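Local coordinates for Myo-inositol 2-dehydrogenase (Lactobacillus plantarum WCFS1, PDB 3CEA), which probably catalyses the NAD-dependent oxidation of myo-inositol at carbon 2, binding the dinucleotide in a Rossmann-fold domain, at residues Ile14-Leu19 / Val37-Leu42; His23-Val28 / Asn52-Glu57; Ile77-Pro80 / Glu86-Ile89. One frame throughout, in Å; residues are numbered along the deposited sequence.

From the N terminus, strand 9-14 runs into the glycine-rich turn and helix 20-29, and strand 34-40 follows. Interaction 1 closes this beta-alpha-beta unit by joining Ile14-Leu19 to the end of the second strand. Interaction 2 starts inside that loop and ends beyond it, so the two cross along the chain: it ties helix 20-29 to the turn after helix 44-52, and Leu16 CD2 rests on Ala24 CB between them. Interaction 3 comes later, in series with both, and closes a short loop between strand 74-77 and helix 84-93. Ile14 O and Val78 N, 2.7 Å apart, link it to interaction 1, and both touch NAD.

Interaction 1: Ile14-Leu19 / Val37-Leu42. With NAD (nicotinamide-adenine-dinucleotide), chain E.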
ATOM      1  N   ILE A  14      24.653  27.047  19.041  1.00 45.92           N
ATOM      2  CA  ILE A  14      24.675  28.138  18.075  1.00 46.00           C
ATOM      3  C   ILE A  14      23.631  27.838  17.006  1.00 46.22           C
ATOM      4  O   ILE A  14      23.625  26.755  16.426  1.00 45.96           O
ATOM      5  CB  ILE A  14      26.067  28.333  17.424  1.00 46.00           C
ATOM      6  CG1 ILE A  14      27.164  28.418  18.493  1.00 45.55           C
ATOM      7  CG2 ILE A  14      26.069  29.586  16.545  1.00 45.33           C
ATOM      8  CD1 ILE A  14      28.575  28.264  17.949  1.00 45.84           C
ATOM      9  N   GLY A  15      22.743  28.800  16.766  1.00 46.71           N
ATOM     10  CA  GLY A  15      21.698  28.661  15.758  1.00 47.15           C
ATOM     11  C   GLY A  15      20.420  28.067  16.315  1.00 47.47           C
ATOM     12  O   GLY A  15      20.444  27.021  16.970  1.00 47.49           O
ATOM     13  N   LEU A  16      19.304  28.743  16.055  1.00 47.69           N
ATOM     14  CA  LEU A  16      17.991  28.292  16.516  1.00 47.68           C
ATOM     15  C   LEU A  16      16.954  28.337  15.391  1.00 47.81           C
ATOM     16  O   LEU A  16      15.771  28.581  15.633  1.00 48.03           O
ATOM     17  CB  LEU A  16      17.524  29.124  17.717  1.00 47.53           C
ATOM     18  CG  LEU A  16      18.354  29.098  19.009  1.00 47.59           C
ATOM     19  CD1 LEU A  16      17.863  30.164  19.977  1.00 47.23           C
ATOM     20  CD2 LEU A  16      18.342  27.722  19.672  1.00 46.13           C
ATOM     21  N   GLY A  17      17.408  28.088  14.165  1.00 47.83           N
ATOM     22  CA  GLY A  17      16.545  28.136  12.987  1.00 47.98           C
ATOM     23  C   GLY A  17      15.728  26.875  12.783  1.00 48.15           C
ATOM     24  O   GLY A  17      15.236  26.284  13.743  1.00 48.30           O
ATOM     25  N   ARG A  18      15.596  26.465  11.523  1.00 48.34           N
ATOM     26  CA  ARG A  18      14.789  25.301  11.134  1.00 48.64           C
ATOM     27  C   ARG A  18      15.147  24.029  11.907  1.00 48.38           C
ATOM     28  O   ARG A  18      14.259  23.282  12.335  1.00 48.38           O
ATOM     29  CB  ARG A  18      14.906  25.051   9.625  1.00 48.64           C
ATOM     30  CG  ARG A  18      14.173  26.080   8.771  1.00 51.33           C
ATOM     31  CD  ARG A  18      14.791  26.245   7.385  1.00 54.78           C
ATOM     32  NE  ARG A  18      14.813  25.002   6.613  1.00 58.48           N
ATOM     33  CZ  ARG A  18      15.894  24.493   6.023  1.00 60.58           C
ATOM     34  NH1 ARG A  18      17.061  25.120   6.094  1.00 60.63           N
ATOM     35  NH2 ARG A  18      15.803  23.358   5.342  1.00 62.42           N
ATOM     36  N   LEU A  19      16.444  23.792  12.083  1.00 47.83           N
ATOM     37  CA  LEU A  19      16.912  22.621  12.816  1.00 47.30           C
ATOM     38  C   LEU A  19      17.317  22.969  14.246  1.00 47.36           C
ATOM     39  O   LEU A  19      17.098  22.178  15.169  1.00 47.42           O
ATOM     40  CB  LEU A  19      18.060  21.936  12.071  1.00 47.26           C
ATOM     41  CG  LEU A  19      18.615  20.632  12.656  1.00 47.15           C
ATOM     42  CD1 LEU A  19      17.520  19.598  12.923  1.00 47.33           C
ATOM     43  CD2 LEU A  19      19.661  20.067  11.737  1.00 46.45           C
ATOM     44  N   VAL A  37      22.712  25.673  28.717  1.00 48.42           N
ATOM     45  CA  VAL A  37      22.925  26.858  29.552  1.00 48.90           C
ATOM     46  C   VAL A  37      22.845  28.167  28.765  1.00 48.98           C
ATOM     47  O   VAL A  37      22.320  29.167  29.263  1.00 49.02           O
ATOM     48  CB  VAL A  37      24.274  26.777  30.315  1.00 48.96           C
ATOM     49  CG1 VAL A  37      24.479  28.011  31.189  1.00 50.49           C
ATOM     50  CG2 VAL A  37      24.329  25.514  31.166  1.00 49.34           C
ATOM     51  N   ALA A  38      23.369  28.156  27.543  1.00 49.17           N
ATOM     52  CA  ALA A  38      23.407  29.357  26.712  1.00 49.19           C
ATOM     53  C   ALA A  38      23.040  29.066  25.262  1.00 49.22           C
ATOM     54  O   ALA A  38      23.173  27.936  24.793  1.00 49.41           O
ATOM     55  CB  ALA A  38      24.775  30.015  26.797  1.00 49.17           C
ATOM     56  N   ALA A  39      22.572  30.097  24.563  1.00 49.14           N
ATOM     57  CA  ALA A  39      22.237  29.990  23.147  1.00 49.12           C
ATOM     58  C   ALA A  39      22.722  31.213  22.377  1.00 49.35           C
ATOM     59  O   ALA A  39      22.711  32.333  22.896  1.00 49.03           O
ATOM     60  CB  ALA A  39      20.737  29.806  22.964  1.00 48.92           C
ATOM     61  N   CYS A  40      23.150  30.987  21.138  1.00 49.75           N
ATOM     62  CA  CYS A  40      23.626  32.065  20.279  1.00 49.93           C
ATOM     63  C   CYS A  40      22.908  32.071  18.932  1.00 50.21           C
ATOM     64  O   CYS A  40      22.874  31.060  18.229  1.00 50.08           O
ATOM     65  CB  CYS A  40      25.140  31.966  20.081  1.00 49.74           C
ATOM     66  SG  CYS A  40      25.855  33.335  19.148  1.00 49.71           S
ATOM     67  N   ALA A  41      22.328  33.221  18.594  1.00 50.90           N
ATOM     68  CA  ALA A  41      21.674  33.441  17.303  1.00 51.47           C
ATOM     69  C   ALA A  41      21.757  34.917  16.917  1.00 51.99           C
ATOM     70  O   ALA A  41      22.009  35.772  17.768  1.00 52.24           O
ATOM     71  CB  ALA A  41      20.222  32.979  17.349  1.00 51.27           C
ATOM     72  N   LEU A  42      21.558  35.209  15.635  1.00 52.52           N
ATOM     73  CA  LEU A  42      21.512  36.591  15.156  1.00 53.08           C
ATOM     74  C   LEU A  42      20.084  37.143  15.183  1.00 53.82           C
ATOM     75  O   LEU A  42      19.872  38.347  15.009  1.00 53.77           O
ATOM     76  CB  LEU A  42      22.109  36.707  13.747  1.00 52.91           C
ATOM     77  CG  LEU A  42      23.587  36.350  13.534  1.00 52.77           C
ATOM     78  CD1 LEU A  42      23.955  36.480  12.061  1.00 52.27           C
ATOM     79  CD2 LEU A  42      24.520  37.203  14.394  1.00 51.75           C
TER
HETATM   80  PA  NAD E 400      18.491  28.479   9.464  1.00 47.24           P
HETATM   81  O1A NAD E 400      17.056  28.127   9.564  1.00 46.59           O
HETATM   82  O2A NAD E 400      18.720  29.582   8.504  1.00 47.10           O
HETATM   83  O5B NAD E 400      19.047  28.842  10.930  1.00 50.10           O
HETATM   84  C5B NAD E 400      20.325  29.423  11.098  1.00 53.34           C
HETATM   85  C4B NAD E 400      20.456  29.980  12.514  1.00 54.76           C
HETATM   86  O4B NAD E 400      21.808  30.294  12.803  1.00 55.87           O
HETATM   87  C3B NAD E 400      19.653  31.256  12.705  1.00 55.00           C
HETATM   88  O3B NAD E 400      18.939  31.134  13.910  1.00 54.65           O
HETATM   89  C2B NAD E 400      20.688  32.359  12.810  1.00 56.34           C
HETATM   90  O2B NAD E 400      20.313  33.367  13.723  1.00 57.36           O
HETATM   91  C1B NAD E 400      21.931  31.621  13.281  1.00 55.99           C
HETATM   92  N9A NAD E 400      23.164  32.248  12.767  1.00 56.19           N
HETATM   93  C8A NAD E 400      23.458  32.549  11.459  1.00 56.40           C
HETATM   94  N7A NAD E 400      24.688  33.108  11.405  1.00 56.27           N
HETATM   95  C5A NAD E 400      25.182  33.172  12.662  1.00 56.29           C
HETATM   96  C6A NAD E 400      26.385  33.653  13.168  1.00 55.56           C
HETATM   97  N6A NAD E 400      27.381  33.934  12.334  1.00 55.25           N
HETATM   98  N1A NAD E 400      26.623  33.587  14.530  1.00 56.21           N
HETATM   99  C2A NAD E 400      25.671  33.048  15.381  1.00 55.83           C
HETATM  100  N3A NAD E 400      24.476  32.573  14.870  1.00 55.08           N
HETATM  101  C4A NAD E 400      24.236  32.634  13.532  1.00 56.11           C
HETATM  102  O3  NAD E 400      19.355  27.191   9.028  1.00 49.83           O
HETATM  103  PN  NAD E 400      18.928  25.696   9.450  1.00 48.70           P
HETATM  104  O1N NAD E 400      18.457  25.699  10.856  1.00 46.84           O
HETATM  105  O2N NAD E 400      18.073  25.166   8.370  1.00 49.70           O
HETATM  106  O5D NAD E 400      20.299  24.860   9.374  1.00 49.86           O
HETATM  107  C5D NAD E 400      21.503  25.285   9.968  1.00 48.86           C
HETATM  108  C4D NAD E 400      22.563  24.225   9.685  1.00 48.59           C
HETATM  109  O4D NAD E 400      22.018  22.930   9.871  1.00 48.80           O
HETATM  110  C3D NAD E 400      23.077  24.305   8.255  1.00 48.69           C
HETATM  111  O3D NAD E 400      24.486  24.302   8.274  1.00 48.31           O
HETATM  112  C2D NAD E 400      22.545  23.054   7.583  1.00 48.39           C
HETATM  113  O2D NAD E 400      23.479  22.491   6.695  1.00 48.85           O
HETATM  114  C1D NAD E 400      22.245  22.110   8.740  1.00 48.25           C
HETATM  115  N1N NAD E 400      21.076  21.252   8.459  1.00 48.25           N
HETATM  116  C2N NAD E 400      21.197  19.895   8.624  1.00 48.31           C
HETATM  117  C3N NAD E 400      20.113  19.050   8.365  1.00 48.30           C
HETATM  118  C7N NAD E 400      20.175  17.588   8.706  1.00 49.04           C
HETATM  119  O7N NAD E 400      19.286  16.712   8.054  1.00 47.83           O
HETATM  120  N7N NAD E 400      21.057  17.149   9.608  1.00 48.79           N
HETATM  121  C4N NAD E 400      18.906  19.598   7.935  1.00 47.76           C
HETATM  122  C5N NAD E 400      18.791  20.976   7.769  1.00 47.89           C
HETATM  123  C6N NAD E 400      19.888  21.795   8.035  1.00 47.25           C
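Ile14 and Cys40 pair as parallel neighbours in the Rossmann sheet, where strand 9-14 runs into the glycine-rich dinucleotide-binding turn; Gly15, Gly17 and Gly20 fit the GxGxxG pattern. The close-packed part is the backbone where the two strands end. Gly15 N gives Cys40 O a hydrogen bond of 2.7 Å that is almost straight at the hydrogen (179°) and meets the carbonyl head-on, and Ile14 CA adds a CA-H...O contact to the same oxygen. The side chains between the segments meet more loosely: Ile14 CG2 stands 4.4 Å from Cys40 CB, and Leu16 CD1 4.2 Å from Ala39 CB, with helix 44-52 covering Leu16 through Gln46 and Ala50. Cys40 SG, anti to the backbone N (chi1 -175°), reaches the adenine at C2A, as does Ile14 CG2. A side chain at Gly17 would collide with NAD O5B, and one at Gly15 would crowd O4B, so both glycines let the cofactor lie against the turn. Its amides then grip NAD in sequence: Leu16 N holds the ribose hydroxyl O3B, Arg18 N the phosphate oxygen O1A at 3.0 Å, and Leu19 N the next phosphate's O1N, also at 3.0 Å. The solvent side lies at Leu42, an exposed residue whose CG and CD1 lie against the adenine, and at the partly exposed Arg18, whose guanidinium makes a cation-pi contact with Phe173. At the adenosine end, Leu42 N donates to the other ribose hydroxyl, NAD O2B, at 2.9 Å.

Interaction 2: His23-Val28 / Asn52-Glu57; sequences HARHLV and NELGVE
Leu54 points its forked end at helix 20-29, and its two methyls divide the work. CD1 meets Ala24 CB at 3.9 Å, while CD2 touches Arg25 CA and Val28 CG2, 4.2 Å from each. With CG anti to the carbonyl carbon (chi1 -70°), the fork is carried across to the helix, where Ala24 and Val28, one turn apart, both aim their CB at it. The Leu54 and Val28 side chains run at a slant to each other. Val28 also turns its other branch, CG1, to Leu54 O at 3.8 Å. Arg25, itself exposed, adds the start of its chain, its CG beside CD2, while its NH1 pairs with Glu21 in a salt bridge. Replacing Leu54 with an alanine would probably deprive Ala24 CB and Val28 CG2 of the two Leu54 methyls and open a gap beside the helix. Gly55, the first to leave helical backbone angles, has positive phi (84°) and turns the chain toward strand 58-60. The contact joins helix 20-29 to the turn that follows helix 44-52 in the Rossmann domain: Trp49 of helix 44-52 touches both Arg25 and Leu54, and Leu36 of strand 34-40 lies against Val28 and Val56.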
ATOM      1  N   HIS A  23      16.661  20.849  17.841  1.00 44.84           N
ATOM      2  CA  HIS A  23      17.792  20.421  18.664  1.00 44.71           C
ATOM      3  C   HIS A  23      17.726  20.990  20.079  1.00 44.81           C
ATOM      4  O   HIS A  23      17.973  20.275  21.048  1.00 44.70           O
ATOM      5  CB  HIS A  23      19.122  20.826  18.021  1.00 44.50           C
ATOM      6  CG  HIS A  23      19.635  19.848  17.010  1.00 43.58           C
ATOM      7  ND1 HIS A  23      19.518  18.483  17.165  1.00 42.87           N
ATOM      8  CD2 HIS A  23      20.300  20.039  15.846  1.00 42.40           C
ATOM      9  CE1 HIS A  23      20.070  17.877  16.130  1.00 42.70           C
ATOM     10  NE2 HIS A  23      20.554  18.798  15.316  1.00 42.01           N
ATOM     11  N   ALA A  24      17.394  22.277  20.185  1.00 45.22           N
ATOM     12  CA  ALA A  24      17.282  22.959  21.477  1.00 45.60           C
ATOM     13  C   ALA A  24      16.150  22.389  22.329  1.00 45.92           C
ATOM     14  O   ALA A  24      16.306  22.222  23.537  1.00 45.86           O
ATOM     15  CB  ALA A  24      17.097  24.454  21.274  1.00 45.49           C
ATOM     16  N   ARG A  25      15.020  22.090  21.691  1.00 46.50           N
ATOM     17  CA  ARG A  25      13.880  21.467  22.366  1.00 47.05           C
ATOM     18  C   ARG A  25      14.242  20.098  22.943  1.00 47.17           C
ATOM     19  O   ARG A  25      13.934  19.816  24.103  1.00 47.23           O
ATOM     20  CB  ARG A  25      12.684  21.340  21.417  1.00 47.16           C
ATOM     21  CG  ARG A  25      11.905  22.628  21.201  1.00 48.67           C
ATOM     22  CD  ARG A  25      10.666  22.368  20.362  1.00 51.82           C
ATOM     23  NE  ARG A  25       9.853  23.569  20.175  1.00 54.49           N
ATOM     24  CZ  ARG A  25       9.784  24.271  19.045  1.00 55.42           C
ATOM     25  NH1 ARG A  25      10.480  23.904  17.974  1.00 55.15           N
ATOM     26  NH2 ARG A  25       9.011  25.347  18.987  1.00 55.36           N
ATOM     27  N   HIS A  26      14.895  19.260  22.134  1.00 47.12           N
ATOM     28  CA  HIS A  26      15.321  17.926  22.564  1.00 47.14           C
ATOM     29  C   HIS A  26      16.333  18.012  23.701  1.00 47.47           C
ATOM     30  O   HIS A  26      16.308  17.205  24.635  1.00 47.45           O
ATOM     31  CB  HIS A  26      15.935  17.139  21.402  1.00 46.84           C
ATOM     32  CG  HIS A  26      14.969  16.808  20.306  1.00 47.19           C
ATOM     33  ND1 HIS A  26      15.370  16.600  19.005  1.00 48.09           N
ATOM     34  CD2 HIS A  26      13.624  16.652  20.315  1.00 46.59           C
ATOM     35  CE1 HIS A  26      14.315  16.324  18.259  1.00 47.81           C
ATOM     36  NE2 HIS A  26      13.243  16.353  19.029  1.00 47.20           N
ATOM     37  N   LEU A  27      17.209  19.010  23.609  1.00 47.60           N
ATOM     38  CA  LEU A  27      18.305  19.210  24.548  1.00 47.90           C
ATOM     39  C   LEU A  27      17.799  19.571  25.948  1.00 48.24           C
ATOM     40  O   LEU A  27      18.447  19.265  26.950  1.00 48.23           O
ATOM     41  CB  LEU A  27      19.228  20.304  24.004  1.00 47.80           C
ATOM     42  CG  LEU A  27      20.742  20.101  23.877  1.00 47.70           C
ATOM     43  CD1 LEU A  27      21.160  18.635  23.846  1.00 47.29           C
ATOM     44  CD2 LEU A  27      21.234  20.826  22.631  1.00 46.76           C
ATOM     45  N   VAL A  28      16.635  20.216  25.999  1.00 48.57           N
ATOM     46  CA  VAL A  28      15.990  20.591  27.257  1.00 48.90           C
ATOM     47  C   VAL A  28      15.019  19.502  27.731  1.00 49.15           C
ATOM     48  O   VAL A  28      14.967  19.185  28.923  1.00 49.19           O
ATOM     49  CB  VAL A  28      15.244  21.955  27.130  1.00 48.77           C
ATOM     50  CG1 VAL A  28      14.556  22.333  28.437  1.00 49.06           C
ATOM     51  CG2 VAL A  28      16.205  23.058  26.710  1.00 48.80           C
ATOM     52  N   ASN A  52      12.499  32.524  27.421  1.00 57.57           N
ATOM     53  CA  ASN A  52      11.137  32.528  27.964  1.00 57.69           C
ATOM     54  C   ASN A  52      10.405  31.189  27.898  1.00 57.51           C
ATOM     55  O   ASN A  52       9.678  30.832  28.828  1.00 57.45           O
ATOM     56  CB  ASN A  52      10.293  33.622  27.298  1.00 57.82           C
ATOM     57  CG  ASN A  52      10.860  35.015  27.518  1.00 58.45           C
ATOM     58  OD1 ASN A  52      11.235  35.380  28.635  1.00 57.43           O
ATOM     59  ND2 ASN A  52      10.921  35.802  26.450  1.00 59.43           N
ATOM     60  N   GLU A  53      10.594  30.459  26.800  1.00 57.33           N
ATOM     61  CA  GLU A  53       9.898  29.188  26.598  1.00 57.14           C
ATOM     62  C   GLU A  53      10.704  27.981  27.075  1.00 56.89           C
ATOM     63  O   GLU A  53      10.139  27.051  27.653  1.00 56.81           O
ATOM     64  CB  GLU A  53       9.482  29.015  25.133  1.00 57.14           C
ATOM     65  N   LEU A  54      12.016  27.998  26.839  1.00 56.72           N
ATOM     66  CA  LEU A  54      12.875  26.857  27.178  1.00 56.62           C
ATOM     67  C   LEU A  54      13.599  26.989  28.521  1.00 56.61           C
ATOM     68  O   LEU A  54      14.033  25.989  29.096  1.00 56.74           O
ATOM     69  CB  LEU A  54      13.880  26.570  26.054  1.00 56.62           C
ATOM     70  CG  LEU A  54      13.368  26.000  24.725  1.00 56.56           C
ATOM     71  CD1 LEU A  54      14.492  25.975  23.701  1.00 56.04           C
ATOM     72  CD2 LEU A  54      12.762  24.608  24.889  1.00 55.76           C
ATOM     73  N   GLY A  55      13.728  28.218  29.015  1.00 56.43           N
ATOM     74  CA  GLY A  55      14.368  28.467  30.305  1.00 56.12           C
ATOM     75  C   GLY A  55      15.882  28.552  30.236  1.00 55.97           C
ATOM     76  O   GLY A  55      16.566  28.384  31.250  1.00 56.08           O
ATOM     77  N   VAL A  56      16.400  28.817  29.037  1.00 55.58           N
ATOM     78  CA  VAL A  56      17.837  28.988  28.818  1.00 55.24           C
ATOM     79  C   VAL A  56      18.320  30.239  29.556  1.00 54.99           C
ATOM     80  O   VAL A  56      17.744  31.317  29.396  1.00 55.02           O
ATOM     81  CB  VAL A  56      18.175  29.071  27.301  1.00 55.29           C
ATOM     82  CG1 VAL A  56      19.658  29.348  27.077  1.00 55.34           C
ATOM     83  CG2 VAL A  56      17.759  27.787  26.584  1.00 54.05           C
ATOM     84  N   GLU A  57      19.366  30.081  30.365  1.00 54.80           N
ATOM     85  CA  GLU A  57      19.867  31.157  31.230  1.00 54.65           C
ATOM     86  C   GLU A  57      20.359  32.398  30.477  1.00 54.22           C
ATOM     87  O   GLU A  57      19.810  33.488  30.650  1.00 54.23           O
ATOM     88  CB  GLU A  57      20.960  30.635  32.176  1.00 54.87           C
ATOM     89  CG  GLU A  57      20.435  29.886  33.394  1.00 54.91           C
TER

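Interaction 3: Ile77-Pro80 / Glu86-Ile89; sequences IVAP and EMTI. With NAD (nicotinamide-adenine-dinucleotide), chain E.
Met87, modelled as selenomethionine, and Ile77 bury nearly equal areas, about 65 Å² each, and Ala79 follows; together they pack the end of strand 74-77 and the loop after it against helix 84-93. The selenium does most of the touching: SE lies 3.7 Å from Ile77 CG2 and 3.6 Å from Ala79 CB, resting against two methyls two residues apart on the chain. Beyond CG the Met87 side chain is extended (chi2 173°, chi3 178°), which carries CE past Ala79 to the adenine of NAD, 3.4 Å from N1A. Ile77 meets the helix with two branches. CG2, anti to the backbone N, goes to the selenium, while CD1 reaches Met87 CB at 3.8 Å and Thr88 OG1 at 3.7 Å. The Ile77 side chain slants across Met87 but meets Thr88 nearly at a right angle. The Thr88 hydroxyl makes its hydrogen bond with His84 O, one turn earlier, and meets the Ile77 methyl by van der Waals contact. Ala79 works in two directions: its methyl is in the apolar cluster, while its carbonyl oxygen accepts a hydrogen bond from the ribose hydroxyl O3D of NAD at 3.0 Å and another from His84 NE2. Next to it, Pro80 CD lies close to adenine C8A. This is the strand-to-helix turn of a Rossmann domain, with its loop lining the cofactor pocket. Ile14 of strand 9-14 touches Ile77, Ala79 and Met87, whereas Val98 and Cys100 of strand 97-100 lie against Ile77 and Thr88, and helix 108-119 covers Thr88 through Met114 and Ile118.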
ATOM      1  N   ILE A  77      26.711  23.186  17.085  1.00 44.15           N
ATOM      2  CA  ILE A  77      26.747  24.163  15.999  1.00 44.32           C
ATOM      3  C   ILE A  77      25.677  23.852  14.945  1.00 44.43           C
ATOM      4  O   ILE A  77      25.834  22.952  14.114  1.00 44.44           O
ATOM      5  CB  ILE A  77      28.163  24.286  15.367  1.00 44.35           C
ATOM      6  CG1 ILE A  77      29.191  24.684  16.432  1.00 45.35           C
ATOM      7  CG2 ILE A  77      28.165  25.300  14.222  1.00 43.46           C
ATOM      8  CD1 ILE A  77      30.634  24.372  16.064  1.00 46.24           C
ATOM      9  N   VAL A  78      24.577  24.598  15.018  1.00 44.59           N
ATOM     10  CA  VAL A  78      23.489  24.514  14.047  1.00 44.66           C
ATOM     11  C   VAL A  78      23.334  25.875  13.351  1.00 44.94           C
ATOM     12  O   VAL A  78      22.220  26.327  13.061  1.00 44.93           O
ATOM     13  CB  VAL A  78      22.151  24.076  14.707  1.00 44.55           C
ATOM     14  CG1 VAL A  78      21.240  23.422  13.674  1.00 44.05           C
ATOM     15  CG2 VAL A  78      22.400  23.113  15.865  1.00 44.17           C
ATOM     16  N   ALA A  79      24.469  26.528  13.112  1.00 44.97           N
ATOM     17  CA  ALA A  79      24.532  27.748  12.314  1.00 45.38           C
ATOM     18  C   ALA A  79      24.749  27.350  10.851  1.00 45.66           C
ATOM     19  O   ALA A  79      25.035  26.185  10.579  1.00 45.77           O
ATOM     20  CB  ALA A  79      25.663  28.638  12.810  1.00 45.40           C
ATOM     21  N   PRO A  80      24.601  28.299   9.901  1.00 45.96           N
ATOM     22  CA  PRO A  80      24.811  27.990   8.479  1.00 46.27           C
ATOM     23  C   PRO A  80      26.180  27.371   8.177  1.00 46.74           C
ATOM     24  O   PRO A  80      27.140  27.593   8.915  1.00 46.80           O
ATOM     25  CB  PRO A  80      24.689  29.356   7.799  1.00 46.31           C
ATOM     26  CG  PRO A  80      23.839  30.155   8.712  1.00 45.75           C
ATOM     27  CD  PRO A  80      24.205  29.707  10.093  1.00 45.75           C
ATOM     28  N   GLU A  86      35.070  27.729  11.059  1.00 47.36           N
ATOM     29  CA  GLU A  86      35.581  28.738  11.986  1.00 47.25           C
ATOM     30  C   GLU A  86      35.014  28.599  13.401  1.00 46.47           C
ATOM     31  O   GLU A  86      35.695  28.921  14.379  1.00 46.86           O
ATOM     32  CB  GLU A  86      35.361  30.160  11.445  1.00 47.32           C
ATOM     33  CG  GLU A  86      33.920  30.499  11.064  1.00 48.41           C
ATOM     34  CD  GLU A  86      33.735  31.963  10.696  1.00 47.93           C
ATOM     35  OE1 GLU A  86      34.102  32.842  11.509  1.00 47.77           O
ATOM     36  OE2 GLU A  86      33.211  32.231   9.592  1.00 50.06           O
HETATM   37  N   MSE A  87      33.775  28.122  13.503  1.00 45.28           N
HETATM   38  CA  MSE A  87      33.145  27.888  14.801  1.00 44.05           C
HETATM   39  C   MSE A  87      33.709  26.643  15.471  1.00 44.20           C
HETATM   40  O   MSE A  87      33.932  26.637  16.682  1.00 44.28           O
HETATM   41  CB  MSE A  87      31.627  27.775  14.669  1.00 44.11           C
HETATM   42  CG  MSE A  87      30.931  29.108  14.486  1.00 43.93           C
HETATM   43 SE   MSE A  87      29.043  28.919  14.094  0.75 42.11          SE
HETATM   44  CE  MSE A  87      28.581  30.814  14.002  1.00 42.92           C
ATOM     45  N   THR A  88      33.938  25.600  14.674  1.00 43.93           N
ATOM     46  CA  THR A  88      34.518  24.353  15.168  1.00 43.76           C
ATOM     47  C   THR A  88      35.942  24.573  15.675  1.00 43.64           C
ATOM     48  O   THR A  88      36.271  24.164  16.786  1.00 43.64           O
ATOM     49  CB  THR A  88      34.482  23.241  14.096  1.00 43.81           C
ATOM     50  OG1 THR A  88      33.130  23.039  13.672  1.00 43.28           O
ATOM     51  CG2 THR A  88      35.025  21.928  14.647  1.00 44.10           C
ATOM     52  N   ILE A  89      36.768  25.240  14.870  1.00 43.75           N
ATOM     53  CA  ILE A  89      38.154  25.542  15.246  1.00 43.56           C
ATOM     54  C   ILE A  89      38.222  26.327  16.563  1.00 43.81           C
ATOM     55  O   ILE A  89      38.969  25.957  17.472  1.00 44.26           O
ATOM     56  CB  ILE A  89      38.915  26.284  14.108  1.00 43.49           C
ATOM     57  CG1 ILE A  89      39.129  25.351  12.909  1.00 42.52           C
ATOM     58  CG2 ILE A  89      40.264  26.818  14.602  1.00 42.83           C
ATOM     59  CD1 ILE A  89      39.421  26.065  11.596  1.00 40.59           C
TER
HETATM   60  PA  NAD E 400      18.491  28.479   9.464  1.00 47.24           P
HETATM   61  O1A NAD E 400      17.056  28.127   9.564  1.00 46.59           O
HETATM   62  O2A NAD E 400      18.720  29.582   8.504  1.00 47.10           O
HETATM   63  O5B NAD E 400      19.047  28.842  10.930  1.00 50.10           O
HETATM   64  C5B NAD E 400      20.325  29.423  11.098  1.00 53.34           C
HETATM   65  C4B NAD E 400      20.456  29.980  12.514  1.00 54.76           C
HETATM   66  O4B NAD E 400      21.808  30.294  12.803  1.00 55.87           O
HETATM   67  C3B NAD E 400      19.653  31.256  12.705  1.00 55.00           C
HETATM   68  O3B NAD E 400      18.939  31.134  13.910  1.00 54.65           O
HETATM   69  C2B NAD E 400      20.688  32.359  12.810  1.00 56.34           C
HETATM   70  O2B NAD E 400      20.313  33.367  13.723  1.00 57.36           O
HETATM   71  C1B NAD E 400      21.931  31.621  13.281  1.00 55.99           C
HETATM   72  N9A NAD E 400      23.164  32.248  12.767  1.00 56.19           N
HETATM   73  C8A NAD E 400      23.458  32.549  11.459  1.00 56.40           C
HETATM   74  N7A NAD E 400      24.688  33.108  11.405  1.00 56.27           N
HETATM   75  C5A NAD E 400      25.182  33.172  12.662  1.00 56.29           C
HETATM   76  C6A NAD E 400      26.385  33.653  13.168  1.00 55.56           C
HETATM   77  N6A NAD E 400      27.381  33.934  12.334  1.00 55.25           N
HETATM   78  N1A NAD E 400      26.623  33.587  14.530  1.00 56.21           N
HETATM   79  C2A NAD E 400      25.671  33.048  15.381  1.00 55.83           C
HETATM   80  N3A NAD E 400      24.476  32.573  14.870  1.00 55.08           N
HETATM   81  C4A NAD E 400      24.236  32.634  13.532  1.00 56.11           C
HETATM   82  O3  NAD E 400      19.355  27.191   9.028  1.00 49.83           O
HETATM   83  PN  NAD E 400      18.928  25.696   9.450  1.00 48.70           P
HETATM   84  O1N NAD E 400      18.457  25.699  10.856  1.00 46.84           O
HETATM   85  O2N NAD E 400      18.073  25.166   8.370  1.00 49.70           O
HETATM   86  O5D NAD E 400      20.299  24.860   9.374  1.00 49.86           O
HETATM   87  C5D NAD E 400      21.503  25.285   9.968  1.00 48.86           C
HETATM   88  C4D NAD E 400      22.563  24.225   9.685  1.00 48.59           C
HETATM   89  O4D NAD E 400      22.018  22.930   9.871  1.00 48.80           O
HETATM   90  C3D NAD E 400      23.077  24.305   8.255  1.00 48.69           C
HETATM   91  O3D NAD E 400      24.486  24.302   8.274  1.00 48.31           O
HETATM   92  C2D NAD E 400      22.545  23.054   7.583  1.00 48.39           C
HETATM   93  O2D NAD E 400      23.479  22.491   6.695  1.00 48.85           O
HETATM   94  C1D NAD E 400      22.245  22.110   8.740  1.00 48.25           C
HETATM   95  N1N NAD E 400      21.076  21.252   8.459  1.00 48.25           N
HETATM   96  C2N NAD E 400      21.197  19.895   8.624  1.00 48.31           C
HETATM   97  C3N NAD E 400      20.113  19.050   8.365  1.00 48.30           C
HETATM   98  C7N NAD E 400      20.175  17.588   8.706  1.00 49.04           C
HETATM   99  O7N NAD E 400      19.286  16.712   8.054  1.00 47.83           O
HETATM  100  N7N NAD E 400      21.057  17.149   9.608  1.00 48.79           N
HETATM  101  C4N NAD E 400      18.906  19.598   7.935  1.00 47.76           C
HETATM  102  C5N NAD E 400      18.791  20.976   7.769  1.00 47.89           C
HETATM  103  C6N NAD E 400      19.888  21.795   8.035  1.00 47.25           C